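Local atomic coordinates of lipolytic protein G-D-S-L family (Chitinophaga pinensis, PDB entry 4Q7Q), a protein that is of unproven function but probably hydrolyses ester bonds, as a predicted lipase or acylhydrolase of the GDSL (SGNH hydrolase) family. Residues W8-D20 / V29-L41. Numbering follows the deposited sequence.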
ATOM      1  N   TRP A   8     -14.912 -11.285  -0.420  1.00 20.17           N
ATOM      2  CA  TRP A   8     -14.169 -10.090  -0.048  1.00 18.53           C
ATOM      3  C   TRP A   8     -13.407  -9.560  -1.250  1.00 18.78           C
ATOM      4  O   TRP A   8     -12.496 -10.220  -1.746  1.00 20.41           O
ATOM      5  CB  TRP A   8     -13.188 -10.431   1.078  1.00 18.70           C
ATOM      6  CG  TRP A   8     -12.070  -9.438   1.293  1.00 18.05           C
ATOM      7  CD1 TRP A   8     -12.132  -8.074   1.182  1.00 16.99           C
ATOM      8  CD2 TRP A   8     -10.717  -9.751   1.636  1.00 17.89           C
ATOM      9  NE1 TRP A   8     -10.902  -7.523   1.458  1.00 17.95           N
ATOM     10  CE2 TRP A   8     -10.015  -8.533   1.731  1.00 16.93           C
ATOM     11  CE3 TRP A   8     -10.028 -10.946   1.875  1.00 18.44           C
ATOM     12  CZ2 TRP A   8      -8.659  -8.476   2.052  1.00 18.22           C
ATOM     13  CZ3 TRP A   8      -8.686 -10.888   2.198  1.00 19.39           C
ATOM     14  CH2 TRP A   8      -8.016  -9.660   2.288  1.00 18.91           C
ATOM     15  N   VAL A   9     -13.787  -8.371  -1.709  1.00 18.47           N
ATOM     16  CA  VAL A   9     -13.081  -7.697  -2.790  1.00 17.87           C
ATOM     17  C   VAL A   9     -12.018  -6.783  -2.193  1.00 16.03           C
ATOM     18  O   VAL A   9     -12.329  -5.872  -1.416  1.00 17.34           O
ATOM     19  CB  VAL A   9     -14.044  -6.889  -3.686  1.00 17.83           C
ATOM     20  CG1 VAL A   9     -13.277  -6.038  -4.687  1.00 19.39           C
ATOM     21  CG2 VAL A   9     -14.991  -7.828  -4.406  1.00 19.45           C
ATOM     22  N   ALA A  10     -10.758  -7.058  -2.526  1.00 15.60           N
ATOM     23  CA  ALA A  10      -9.646  -6.257  -2.041  1.00 15.63           C
ATOM     24  C   ALA A  10      -9.208  -5.298  -3.135  1.00 15.72           C
ATOM     25  O   ALA A  10      -8.583  -5.703  -4.109  1.00 16.73           O
ATOM     26  CB  ALA A  10      -8.486  -7.158  -1.622  1.00 16.37           C
ATOM     27  N   ILE A  11      -9.552  -4.024  -2.973  1.00 15.35           N
ATOM     28  CA  ILE A  11      -9.191  -2.998  -3.939  1.00 13.40           C
ATOM     29  C   ILE A  11      -7.862  -2.408  -3.504  1.00 13.56           C
ATOM     30  O   ILE A  11      -7.664  -2.095  -2.324  1.00 15.46           O
ATOM     31  CB  ILE A  11     -10.274  -1.895  -4.006  1.00 14.95           C
ATOM     32  CG1 ILE A  11     -11.590  -2.505  -4.486  1.00 16.39           C
ATOM     33  CG2 ILE A  11      -9.843  -0.730  -4.916  1.00 16.65           C
ATOM     34  CD1 ILE A  11     -12.763  -1.576  -4.407  1.00 16.91           C
ATOM     35  N   GLY A  12      -6.942  -2.252  -4.437  1.00 14.11           N
ATOM     36  CA  GLY A  12      -5.653  -1.718  -4.064  1.00 13.23           C
ATOM     37  C   GLY A  12      -4.714  -1.478  -5.221  1.00 12.68           C
ATOM     38  O   GLY A  12      -5.129  -1.460  -6.388  1.00 13.95           O
ATOM     39  N   ASP A  13      -3.447  -1.270  -4.874  1.00 12.71           N
ATOM     40  CA  ASP A  13      -2.382  -1.025  -5.838  1.00 12.82           C
ATOM     41  C   ASP A  13      -1.456  -2.253  -5.881  1.00 13.18           C
ATOM     42  O   ASP A  13      -1.925  -3.374  -5.697  1.00 14.55           O
ATOM     43  CB  ASP A  13      -1.622   0.259  -5.490  1.00 14.97           C
ATOM     44  CG  ASP A  13      -1.209   0.319  -4.020  1.00 16.20           C
ATOM     45  OD1 ASP A  13      -0.862  -0.743  -3.450  1.00 17.57           O
ATOM     46  OD2 ASP A  13      -1.244   1.425  -3.425  1.00 17.44           O
ATOM     47  N   SER A  14      -0.157  -2.058  -6.090  1.00 14.03           N
ATOM     48  CA  SER A  14       0.757  -3.193  -6.197  1.00 13.98           C
ATOM     49  C   SER A  14       0.823  -4.017  -4.919  1.00 14.19           C
ATOM     50  O   SER A  14       1.002  -5.220  -4.972  1.00 15.37           O
ATOM     51  CB  SER A  14       2.169  -2.736  -6.570  1.00 15.91           C
ATOM     52  OG  SER A  14       2.599  -1.717  -5.698  1.00 18.63           O
ATOM     53  N   ILE A  15       0.694  -3.373  -3.768  1.00 13.92           N
ATOM     54  CA  ILE A  15       0.771  -4.101  -2.508  1.00 14.46           C
ATOM     55  C   ILE A  15      -0.312  -5.193  -2.429  1.00 15.34           C
ATOM     56  O   ILE A  15      -0.091  -6.259  -1.854  1.00 16.80           O
ATOM     57  CB  ILE A  15       0.759  -3.128  -1.321  1.00 14.66           C
ATOM     58  CG1 ILE A  15       2.039  -2.287  -1.367  1.00 15.84           C
ATOM     59  CG2 ILE A  15       0.639  -3.854   0.004  1.00 14.69           C
ATOM     60  CD1 ILE A  15       2.068  -1.112  -0.414  1.00 19.97           C
ATOM     61  N   THR A  16      -1.451  -4.939  -3.075  1.00 14.57           N
ATOM     62  CA  THR A  16      -2.552  -5.896  -3.168  1.00 14.06           C
ATOM     63  C   THR A  16      -2.361  -6.824  -4.359  1.00 14.96           C
ATOM     64  O   THR A  16      -2.469  -8.041  -4.233  1.00 15.32           O
ATOM     65  CB  THR A  16      -3.886  -5.145  -3.283  1.00 13.54           C
ATOM     66  OG1 THR A  16      -4.055  -4.348  -2.106  1.00 14.76           O
ATOM     67  CG2 THR A  16      -5.058  -6.106  -3.434  1.00 14.47           C
ATOM     68  N   TYR A  17      -2.085  -6.230  -5.512  1.00 14.19           N
ATOM     69  CA  TYR A  17      -1.828  -6.970  -6.745  1.00 14.68           C
ATOM     70  C   TYR A  17      -0.841  -8.132  -6.569  1.00 15.26           C
ATOM     71  O   TYR A  17      -1.082  -9.252  -7.043  1.00 16.80           O
ATOM     72  CB  TYR A  17      -1.289  -5.996  -7.792  1.00 15.42           C
ATOM     73  CG  TYR A  17      -0.773  -6.640  -9.066  1.00 15.70           C
ATOM     74  CD1 TYR A  17      -1.628  -6.909 -10.130  1.00 18.20           C
ATOM     75  CD2 TYR A  17       0.580  -6.943  -9.213  1.00 17.07           C
ATOM     76  CE1 TYR A  17      -1.153  -7.481 -11.301  1.00 19.18           C
ATOM     77  CE2 TYR A  17       1.064  -7.512 -10.368  1.00 17.87           C
ATOM     78  CZ  TYR A  17       0.195  -7.781 -11.415  1.00 19.65           C
ATOM     79  OH  TYR A  17       0.676  -8.350 -12.571  1.00 23.55           O
ATOM     80  N   LEU A  18       0.261  -7.861  -5.872  1.00 14.72           N
ATOM     81  CA  LEU A  18       1.369  -8.803  -5.783  1.00 15.59           C
ATOM     82  C   LEU A  18       1.039 -10.080  -5.021  1.00 15.70           C
ATOM     83  O   LEU A  18       1.793 -11.046  -5.100  1.00 17.14           O
ATOM     84  CB  LEU A  18       2.593  -8.129  -5.156  1.00 15.26           C
ATOM     85  CG  LEU A  18       3.278  -7.100  -6.059  1.00 16.61           C
ATOM     86  CD1 LEU A  18       4.272  -6.220  -5.273  1.00 17.18           C
ATOM     87  CD2 LEU A  18       3.941  -7.785  -7.257  1.00 17.84           C
ATOM     88  N   ASN A  19      -0.075 -10.085  -4.287  1.00 16.07           N
ATOM     89  CA  ASN A  19      -0.513 -11.287  -3.578  1.00 17.30           C
ATOM     90  C   ASN A  19      -0.575 -12.497  -4.503  1.00 18.19           C
ATOM     91  O   ASN A  19      -0.285 -13.623  -4.095  1.00 18.90           O
ATOM     92  CB  ASN A  19      -1.883 -11.068  -2.933  1.00 17.02           C
ATOM     93  CG  ASN A  19      -2.330 -12.256  -2.102  1.00 16.58           C
ATOM     94  OD1 ASN A  19      -1.958 -12.390  -0.937  1.00 16.95           O
ATOM     95  ND2 ASN A  19      -3.130 -13.132  -2.702  1.00 17.70           N
ATOM     96  N   ASP A  20      -0.938 -12.248  -5.757  1.00 18.72           N
ATOM     97  CA  ASP A  20      -1.145 -13.334  -6.708  1.00 18.05           C
ATOM     98  C   ASP A  20      -0.143 -13.340  -7.851  1.00 19.93           C
ATOM     99  O   ASP A  20      -0.326 -14.041  -8.847  1.00 22.22           O
ATOM    100  CB  ASP A  20      -2.586 -13.320  -7.208  1.00 19.39           C
ATOM    101  CG  ASP A  20      -3.565 -13.604  -6.093  1.00 20.52           C
ATOM    102  OD1 ASP A  20      -3.924 -12.654  -5.368  1.00 18.99           O
ATOM    103  OD2 ASP A  20      -3.932 -14.791  -5.906  1.00 21.92           O
ATOM    104  N   VAL A  29       8.890 -12.995  -1.880  1.00 22.92           N
ATOM    105  CA  VAL A  29       7.707 -13.171  -1.042  1.00 23.00           C
ATOM    106  C   VAL A  29       7.037 -14.506  -1.355  1.00 23.46           C
ATOM    107  O   VAL A  29       6.926 -14.888  -2.520  1.00 23.97           O
ATOM    108  CB  VAL A  29       6.696 -12.029  -1.295  1.00 23.22           C
ATOM    109  CG1 VAL A  29       5.404 -12.245  -0.504  1.00 22.86           C
ATOM    110  CG2 VAL A  29       7.327 -10.686  -0.963  1.00 23.49           C
ATOM    111  N   SER A  30       6.583 -15.210  -0.322  1.00 23.21           N
ATOM    112  CA  SER A  30       5.913 -16.496  -0.526  1.00 23.63           C
ATOM    113  C   SER A  30       4.401 -16.438  -0.260  1.00 22.66           C
ATOM    114  O   SER A  30       3.646 -17.242  -0.797  1.00 22.47           O
ATOM    115  CB  SER A  30       6.571 -17.602   0.304  1.00 26.15           C
ATOM    116  OG  SER A  30       6.392 -17.381   1.690  1.00 27.92           O
ATOM    117  N   LYS A  31       3.966 -15.486   0.560  1.00 21.85           N
ATOM    118  CA  LYS A  31       2.542 -15.316   0.832  1.00 21.10           C
ATOM    119  C   LYS A  31       2.217 -13.842   1.025  1.00 19.75           C
ATOM    120  O   LYS A  31       2.795 -13.180   1.887  1.00 19.83           O
ATOM    121  CB  LYS A  31       2.106 -16.107   2.076  1.00 23.56           C
ATOM    122  CG  LYS A  31       2.091 -17.634   1.926  1.00 25.92           C
ATOM    123  CD  LYS A  31       1.593 -18.306   3.205  1.00 27.61           C
ATOM    124  CE  LYS A  31       1.644 -19.821   3.089  1.00 32.08           C
ATOM    125  NZ  LYS A  31       1.114 -20.507   4.304  1.00 34.17           N
ATOM    126  N   GLY A  32       1.296 -13.335   0.211  1.00 18.87           N
ATOM    127  CA  GLY A  32       0.852 -11.953   0.311  1.00 17.21           C
ATOM    128  C   GLY A  32      -0.190 -11.761   1.397  1.00 17.05           C
ATOM    129  O   GLY A  32      -0.571 -12.716   2.071  1.00 17.68           O
ATOM    130  N   TYR A  33      -0.677 -10.538   1.573  1.00 15.33           N
ATOM    131  CA  TYR A  33      -1.566 -10.283   2.711  1.00 16.01           C
ATOM    132  C   TYR A  33      -2.992 -10.817   2.530  1.00 16.44           C
ATOM    133  O   TYR A  33      -3.674 -11.081   3.521  1.00 17.70           O
ATOM    134  CB  TYR A  33      -1.545  -8.803   3.149  1.00 16.54           C
ATOM    135  CG  TYR A  33      -2.453  -7.881   2.367  1.00 16.01           C
ATOM    136  CD1 TYR A  33      -3.782  -7.690   2.747  1.00 16.90           C
ATOM    137  CD2 TYR A  33      -1.980  -7.175   1.268  1.00 16.45           C
ATOM    138  CE1 TYR A  33      -4.608  -6.847   2.043  1.00 15.99           C
ATOM    139  CE2 TYR A  33      -2.811  -6.329   0.554  1.00 16.59           C
ATOM    140  CZ  TYR A  33      -4.118  -6.162   0.947  1.00 15.99           C
ATOM    141  OH  TYR A  33      -4.937  -5.331   0.221  1.00 15.65           O
ATOM    142  N   LEU A  34      -3.436 -10.995   1.286  1.00 16.58           N
ATOM    143  CA  LEU A  34      -4.761 -11.589   1.048  1.00 16.43           C
ATOM    144  C   LEU A  34      -4.751 -13.061   1.437  1.00 17.73           C
ATOM    145  O   LEU A  34      -5.664 -13.557   2.119  1.00 18.08           O
ATOM    146  CB  LEU A  34      -5.180 -11.478  -0.423  1.00 16.65           C
ATOM    147  CG  LEU A  34      -5.047 -10.119  -1.118  1.00 16.89           C
ATOM    148  CD1 LEU A  34      -5.622 -10.182  -2.538  1.00 16.91           C
ATOM    149  CD2 LEU A  34      -5.711  -9.018  -0.321  1.00 17.58           C
ATOM    150  N   THR A  35      -3.710 -13.756   0.992  1.00 17.93           N
ATOM    151  CA  THR A  35      -3.512 -15.168   1.310  1.00 18.06           C
ATOM    152  C   THR A  35      -3.418 -15.360   2.818  1.00 17.85           C
ATOM    153  O   THR A  35      -4.072 -16.234   3.384  1.00 19.62           O
ATOM    154  CB  THR A  35      -2.248 -15.699   0.614  1.00 18.58           C
ATOM    155  OG1 THR A  35      -2.420 -15.596  -0.806  1.00 19.82           O
ATOM    156  CG2 THR A  35      -1.951 -17.156   1.000  1.00 18.66           C
ATOM    157  N   ARG A  36      -2.629 -14.518   3.478  1.00 17.89           N
ATOM    158  CA  ARG A  36      -2.458 -14.630   4.920  0.81 17.87           C
ATOM    159  C   ARG A  36      -3.737 -14.295   5.687  1.00 19.35           C
ATOM    160  O   ARG A  36      -4.040 -14.938   6.689  1.00 20.68           O
ATOM    161  CB  ARG A  36      -1.298 -13.761   5.386  0.81 18.03           C
ATOM    162  CG  ARG A  36       0.038 -14.215   4.840  0.81 19.72           C
ATOM    163  CD  ARG A  36       1.177 -13.286   5.278  0.81 21.98           C
ATOM    164  NE  ARG A  36       2.462 -13.728   4.739  0.81 22.35           N
ATOM    165  CZ  ARG A  36       3.186 -14.711   5.262  0.81 25.67           C
ATOM    166  NH1 ARG A  36       4.334 -15.066   4.705  0.81 26.26           N
ATOM    167  NH2 ARG A  36       2.760 -15.341   6.350  0.81 28.63           N
ATOM    168  N   LEU A  37      -4.487 -13.297   5.219  1.00 18.47           N
ATOM    169  CA  LEU A  37      -5.772 -12.979   5.845  1.00 19.14           C
ATOM    170  C   LEU A  37      -6.675 -14.208   5.801  1.00 18.73           C
ATOM    171  O   LEU A  37      -7.287 -14.585   6.803  1.00 19.46           O
ATOM    172  CB  LEU A  37      -6.456 -11.790   5.150  1.00 18.57           C
ATOM    173  CG  LEU A  37      -7.788 -11.246   5.709  1.00 19.74           C
ATOM    174  CD1 LEU A  37      -9.027 -12.136   5.411  1.00 18.94           C
ATOM    175  CD2 LEU A  37      -7.674 -10.971   7.203  1.00 21.86           C
ATOM    176  N   ASN A  38      -6.775 -14.821   4.628  1.00 18.83           N
ATOM    177  CA  ASN A  38      -7.601 -16.008   4.473  1.00 19.23           C
ATOM    178  C   ASN A  38      -7.164 -17.172   5.364  1.00 21.03           C
ATOM    179  O   ASN A  38      -7.994 -17.941   5.818  1.00 21.10           O
ATOM    180  CB  ASN A  38      -7.686 -16.418   2.998  1.00 19.91           C
ATOM    181  CG  ASN A  38      -8.322 -17.779   2.811  1.00 21.68           C
ATOM    182  OD1 ASN A  38      -7.623 -18.771   2.598  1.00 21.78           O
ATOM    183  ND2 ASN A  38      -9.651 -17.837   2.899  1.00 22.48           N
ATOM    184  N   GLU A  39      -5.871 -17.296   5.644  1.00 21.34           N
ATOM    185  CA  GLU A  39      -5.439 -18.343   6.569  1.00 22.21           C
ATOM    186  C   GLU A  39      -5.980 -18.089   7.975  1.00 21.62           C
ATOM    187  O   GLU A  39      -6.337 -19.024   8.689  1.00 22.20           O
ATOM    188  CB  GLU A  39      -3.918 -18.464   6.600  1.00 22.89           C
ATOM    189  CG  GLU A  39      -3.315 -18.937   5.293  1.00 25.37           C
ATOM    190  CD  GLU A  39      -1.793 -18.968   5.309  1.00 28.24           C
ATOM    191  OE1 GLU A  39      -1.173 -18.323   6.185  1.00 29.36           O
ATOM    192  OE2 GLU A  39      -1.217 -19.650   4.439  1.00 30.13           O
ATOM    193  N   ILE A  40      -6.036 -16.823   8.368  1.00 21.08           N
ATOM    194  CA  ILE A  40      -6.554 -16.459   9.681  1.00 21.44           C
ATOM    195  C   ILE A  40      -8.082 -16.599   9.720  1.00 21.82           C
ATOM    196  O   ILE A  40      -8.647 -17.135  10.679  1.00 24.16           O
ATOM    197  CB  ILE A  40      -6.140 -15.024  10.044  1.00 20.86           C
ATOM    198  CG1 ILE A  40      -4.613 -14.890   9.998  1.00 22.07           C
ATOM    199  CG2 ILE A  40      -6.673 -14.635  11.414  1.00 20.71           C
ATOM    200  CD1 ILE A  40      -4.115 -13.449  10.002  1.00 22.55           C
ATOM    201  N   LEU A  41      -8.737 -16.117   8.667  1.00 22.19           N
ATOM    202  CA  LEU A  41     -10.189 -16.169   8.548  1.00 21.93           C
ATOM    203  C   LEU A  41     -10.569 -16.933   7.284  1.00 21.89           C
ATOM    204  O   LEU A  41     -10.787 -16.333   6.233  1.00 21.58           O
ATOM    205  CB  LEU A  41     -10.774 -14.756   8.514  1.00 22.29           C
ATOM    206  CG  LEU A  41     -10.366 -13.858   9.686  1.00 21.89           C
ATOM    207  CD1 LEU A  41     -10.910 -12.454   9.504  1.00 22.72           C
ATOM    208  CD2 LEU A  41     -10.800 -14.451  11.038  1.00 22.80           C
TER
HETATM  209  O   HOH W   1      -7.530  -3.994  -0.038  1.00 16.95           O
HETATM  210  O   HOH W   2       0.043  -9.067  -1.002  1.00 17.97           O
HETATM  211  O   HOH W   3      -0.047 -14.962  -1.843  1.00 18.82           O
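Asn19 meets Gly32 where helix 33-40 starts, in an SGNH-hydrolase fold whose strand 6-12 leads into the GDS turn with Ser14, the probable nucleophile. Gly32 is the N-cap residue. A water accepts from its N, donates to Asn19 O and also bonds Thr35 OG1. Tyr33 sends its ring toward the start of helix 14-17, and its OH lies 2.7 Å from Thr16 OG1, which sits at the ring edge. A second water links Tyr33 OH to Ile11 O. A third accepts from Tyr33 N and donates to Ile15 O. Leu34 CD2 touches Trp8 CH2 at 3.5 Å and also reaches Ala10 CB, which lies over one face of the indole. Leu34 CB packs on the Asn19 amide. With chi1 at -176°, Asn19 extends away from its own N and brings OD1 to the first helical turn. There Thr35 N donates to OD1, nearly straight at 170°. Asn19 ND2 donates in its amide plane to Asp20 OD1 (2.8 Å). An alanine here would probably leave Thr35 N without this acceptor and Asp20 OD1 without this donor. Asp20 also bonds Tyr46 and Asn48 on strand 44-50. The indole NE1 bonds Ser75, while Leu37 CD1 touches Trp8 CZ3 at 3.5 Å.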